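Local coordinates for protein putative rRNA methyltransferase (PDB 4RWZ) that probably methylates 16S ribosomal RNA at adenine 1408 on N1, conferring resistance to aminoglycoside antibiotics, at residues M1-S9 / G58-W66. Sequence-based numbering, arbitrary orientation.
Sequences MIVQLGKAS and GERMREVSW
The type II' turn of the N-terminal β-hairpin, Leu5 to Ala8, sits on the first turn of helix 62-68, where Gly6 meets Arg62, Ser65 and Trp66. Gly6 N donates to Ser65 OG at 2.9 Å, with a bent N-H...O angle of 143°. The hydroxyl in turn donates to Met61 O, the N-cap residue's carbonyl, and so links the turn to the helix start. Ser65 N also reaches that oxygen, from the opposite face of the carbonyl plane. A chi1 of 64° turns the hydroxyl back toward Met61 O and within reach of Gly6 N. Ser65 CB comes 3.2 Å from Gln4 O.

Gly6 has positive phi and its CA passes 3.3 Å from Arg62 O in a nearly straight CA-H...O contact; Trp66 CB and the obliquely placed indole pack against the same CA. Strand 2-5 runs almost perpendicular to helix segment 62-66, at 82°. In this Rossmann-like methyltransferase fold the helix follows strand 49-55 and leads toward strand 80-84, the outermost strand of the seven-stranded sheet, whose Phe82 touches Ser65 and whose Val84 touches Gln4. Strand 2-5 adjoins that strand through backbone hydrogen bonds of Ile2 with Val84 and Gln4 with Phe82, while its turn reaches across to the helix.

Gln4 bends at chi2 and spreads its amide over Gly58, with OE1 3.4 Å from Gly58 CA and CD 3.5 Å from Gly58 O. NE2 donates to Gly6 O at 2.8 Å, nearly within the plane of the Gln4 amide, which fixes the rotation of that amide and ties it back to the turn. On the solvent side, Lys7 and Arg62 run side by side, Lys7 CG against Arg62 CD at 3.8 Å, their charged ends not in contact, and Arg62 CG packs 3.5 Å from Gly6 C.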
loop_
_atom_site.group_PDB
_atom_site.type_symbol
_atom_site.label_atom_id
_atom_site.label_comp_id
_atom_site.label_asym_id
_atom_site.label_seq_id
_atom_site.Cartn_x
_atom_site.Cartn_y
_atom_site.Cartn_z
ATOM N N MET A 1 13.646 6.725 7.348
ATOM C CA MET A 1 12.308 6.759 6.739
ATOM C C MET A 1 11.853 8.208 6.784
ATOM O O MET A 1 12.092 8.874 7.797
ATOM C CB MET A 1 11.354 5.915 7.563
ATOM C CG MET A 1 9.947 5.867 7.004
ATOM S SD MET A 1 8.840 4.639 7.779
ATOM C CE MET A 1 8.688 5.234 9.446
ATOM N N ILE A 2 11.175 8.683 5.739
ATOM C CA ILE A 2 10.761 10.090 5.708
ATOM C C ILE A 2 9.280 10.186 6.069
ATOM O O ILE A 2 8.436 9.523 5.431
ATOM C CB ILE A 2 11.001 10.700 4.311
ATOM C CG1 ILE A 2 12.497 10.630 3.880
ATOM C CG2 ILE A 2 10.486 12.152 4.296
ATOM C CD1 ILE A 2 13.493 11.213 4.884
ATOM N N VAL A 3 8.965 10.945 7.117
ATOM C CA VAL A 3 7.588 11.118 7.585
ATOM C C VAL A 3 7.116 12.544 7.289
ATOM O O VAL A 3 7.864 13.514 7.516
ATOM C CB VAL A 3 7.505 10.825 9.077
ATOM C CG1 VAL A 3 6.128 11.213 9.662
ATOM C CG2 VAL A 3 7.753 9.305 9.305
ATOM N N GLN A 4 5.904 12.667 6.739
ATOM C CA GLN A 4 5.356 13.960 6.395
ATOM C C GLN A 4 4.583 14.472 7.587
ATOM O O GLN A 4 3.746 13.746 8.126
ATOM C CB GLN A 4 4.461 13.867 5.148
ATOM C CG GLN A 4 4.137 15.260 4.537
ATOM C CD GLN A 4 5.381 15.869 3.830
ATOM O OE1 GLN A 4 6.268 15.150 3.385
ATOM N NE2 GLN A 4 5.447 17.184 3.772
ATOM N N LEU A 5 4.860 15.707 8.022
ATOM C CA LEU A 5 4.078 16.339 9.074
ATOM C C LEU A 5 3.688 17.745 8.627
ATOM O O LEU A 5 4.462 18.698 8.857
ATOM C CB LEU A 5 4.885 16.462 10.381
ATOM C CG LEU A 5 5.308 15.192 11.127
ATOM C CD1 LEU A 5 6.152 15.568 12.350
ATOM C CD2 LEU A 5 4.129 14.298 11.545
ATOM N N GLY A 6 2.552 17.870 7.952
ATOM C CA GLY A 6 2.227 19.093 7.263
ATOM C C GLY A 6 3.291 19.372 6.192
ATOM O O GLY A 6 3.579 18.528 5.367
ATOM N N LYS A 7 3.857 20.570 6.207
ATOM C CA LYS A 7 4.882 20.944 5.200
ATOM C C LYS A 7 6.254 20.338 5.531
ATOM O O LYS A 7 7.122 20.216 4.670
ATOM C CB LYS A 7 4.997 22.472 5.107
ATOM C CG LYS A 7 3.755 23.136 4.432
ATOM C CD LYS A 7 3.838 24.684 4.445
ATOM C CE LYS A 7 2.476 25.274 3.978
ATOM N NZ LYS A 7 2.563 26.811 3.925
ATOM N N ALA A 8 6.475 19.954 6.782
ATOM C CA ALA A 8 7.790 19.407 7.131
ATOM C C ALA A 8 7.896 17.935 6.799
ATOM O O ALA A 8 6.936 17.186 6.920
ATOM C CB ALA A 8 8.084 19.612 8.625
ATOM N N SER A 9 9.084 17.519 6.376
ATOM C CA SER A 9 9.419 16.101 6.300
ATOM C C SER A 9 10.411 15.879 7.437
ATOM O O SER A 9 11.266 16.740 7.736
ATOM C CB SER A 9 10.071 15.773 4.986
ATOM O OG SER A 9 11.408 16.206 5.095
ATOM N N GLY A 58 5.382 14.053 -0.932
ATOM C CA GLY A 58 4.907 14.426 0.402
ATOM C C GLY A 58 3.892 15.549 0.379
ATOM O O GLY A 58 3.044 15.642 1.274
ATOM N N GLU A 59 3.935 16.393 -0.647
ATOM C CA GLU A 59 2.996 17.538 -0.698
ATOM C C GLU A 59 1.556 17.031 -0.814
ATOM O O GLU A 59 0.628 17.692 -0.349
ATOM C CB GLU A 59 3.341 18.534 -1.820
ATOM C CG GLU A 59 2.654 18.326 -3.169
ATOM C CD GLU A 59 3.464 17.454 -4.163
ATOM O OE1 GLU A 59 4.689 17.252 -3.940
ATOM O OE2 GLU A 59 2.891 17.015 -5.199
ATOM N N ARG A 60 1.353 15.816 -1.359
ATOM C CA ARG A 60 -0.020 15.330 -1.468
ATOM C C ARG A 60 -0.612 15.038 -0.101
ATOM O O ARG A 60 -1.849 15.056 0.050
ATOM C CB ARG A 60 -0.085 13.986 -2.274
ATOM C CG ARG A 60 0.217 14.213 -3.774
ATOM C CD ARG A 60 0.094 12.886 -4.570
ATOM N NE ARG A 60 0.431 13.094 -6.005
ATOM C CZ ARG A 60 1.337 12.378 -6.689
ATOM N NH1 ARG A 60 2.080 11.475 -6.079
ATOM N NH2 ARG A 60 1.567 12.638 -7.977
ATOM N N MET A 61 0.259 14.686 0.853
ATOM C CA MET A 61 -0.172 14.252 2.210
ATOM C C MET A 61 -0.048 15.403 3.219
ATOM O O MET A 61 -0.244 15.196 4.402
ATOM C CB MET A 61 0.695 13.082 2.693
ATOM C CG MET A 61 0.555 11.883 1.787
ATOM S SD MET A 61 1.582 10.476 2.275
ATOM C CE MET A 61 3.213 11.185 1.955
ATOM N N ARG A 62 0.267 16.601 2.757
ATOM C CA ARG A 62 0.507 17.729 3.685
ATOM C C ARG A 62 -0.704 17.921 4.595
ATOM O O ARG A 62 -0.588 18.021 5.825
ATOM C CB ARG A 62 0.746 19.017 2.909
ATOM C CG ARG A 62 0.822 20.247 3.859
ATOM C CD ARG A 62 0.600 21.577 3.120
ATOM N NE ARG A 62 -0.750 21.669 2.550
ATOM C CZ ARG A 62 -1.870 21.849 3.267
ATOM N NH1 ARG A 62 -1.850 21.937 4.607
ATOM N NH2 ARG A 62 -3.034 21.925 2.638
ATOM N N GLU A 63 -1.862 17.999 3.964
ATOM C CA GLU A 63 -3.070 18.356 4.706
ATOM C C GLU A 63 -3.478 17.320 5.735
ATOM O O GLU A 63 -3.770 17.611 6.943
ATOM C CB GLU A 63 -4.223 18.618 3.734
ATOM C CG GLU A 63 -5.550 18.802 4.490
ATOM C CD GLU A 63 -6.772 19.001 3.552
ATOM O OE1 GLU A 63 -6.604 19.279 2.344
ATOM O OE2 GLU A 63 -7.898 18.845 4.049
ATOM N N VAL A 64 -3.598 16.093 5.253
ATOM C CA VAL A 64 -4.002 15.015 6.144
ATOM C C VAL A 64 -2.986 14.754 7.235
ATOM O O VAL A 64 -3.383 14.422 8.355
ATOM C CB VAL A 64 -4.273 13.663 5.369
ATOM C CG1 VAL A 64 -2.975 13.070 4.843
ATOM C CG2 VAL A 64 -4.919 12.664 6.307
ATOM N N SER A 65 -1.675 14.874 6.909
ATOM C CA SER A 65 -0.664 14.559 7.936
ATOM C C SER A 65 -0.655 15.671 9.035
ATOM O O SER A 65 -0.453 15.368 10.191
ATOM C CB SER A 65 0.747 14.368 7.341
ATOM O OG SER A 65 1.241 15.549 6.741
ATOM N N TRP A 66 -0.929 16.917 8.669
ATOM C CA TRP A 66 -1.082 17.991 9.634
ATOM C C TRP A 66 -2.281 17.714 10.527
ATOM O O TRP A 66 -2.194 17.751 11.757
ATOM C CB TRP A 66 -1.292 19.338 8.940
ATOM C CG TRP A 66 -1.454 20.456 9.940
ATOM C CD1 TRP A 66 -2.613 21.130 10.292
ATOM C CD2 TRP A 66 -0.415 20.975 10.764
ATOM N NE1 TRP A 66 -2.312 22.078 11.257
ATOM C CE2 TRP A 66 -0.974 21.991 11.565
ATOM C CE3 TRP A 66 0.956 20.704 10.872
ATOM C CZ2 TRP A 66 -0.193 22.743 12.485
ATOM C CZ3 TRP A 66 1.728 21.431 11.780
ATOM C CH2 TRP A 66 1.159 22.451 12.558
#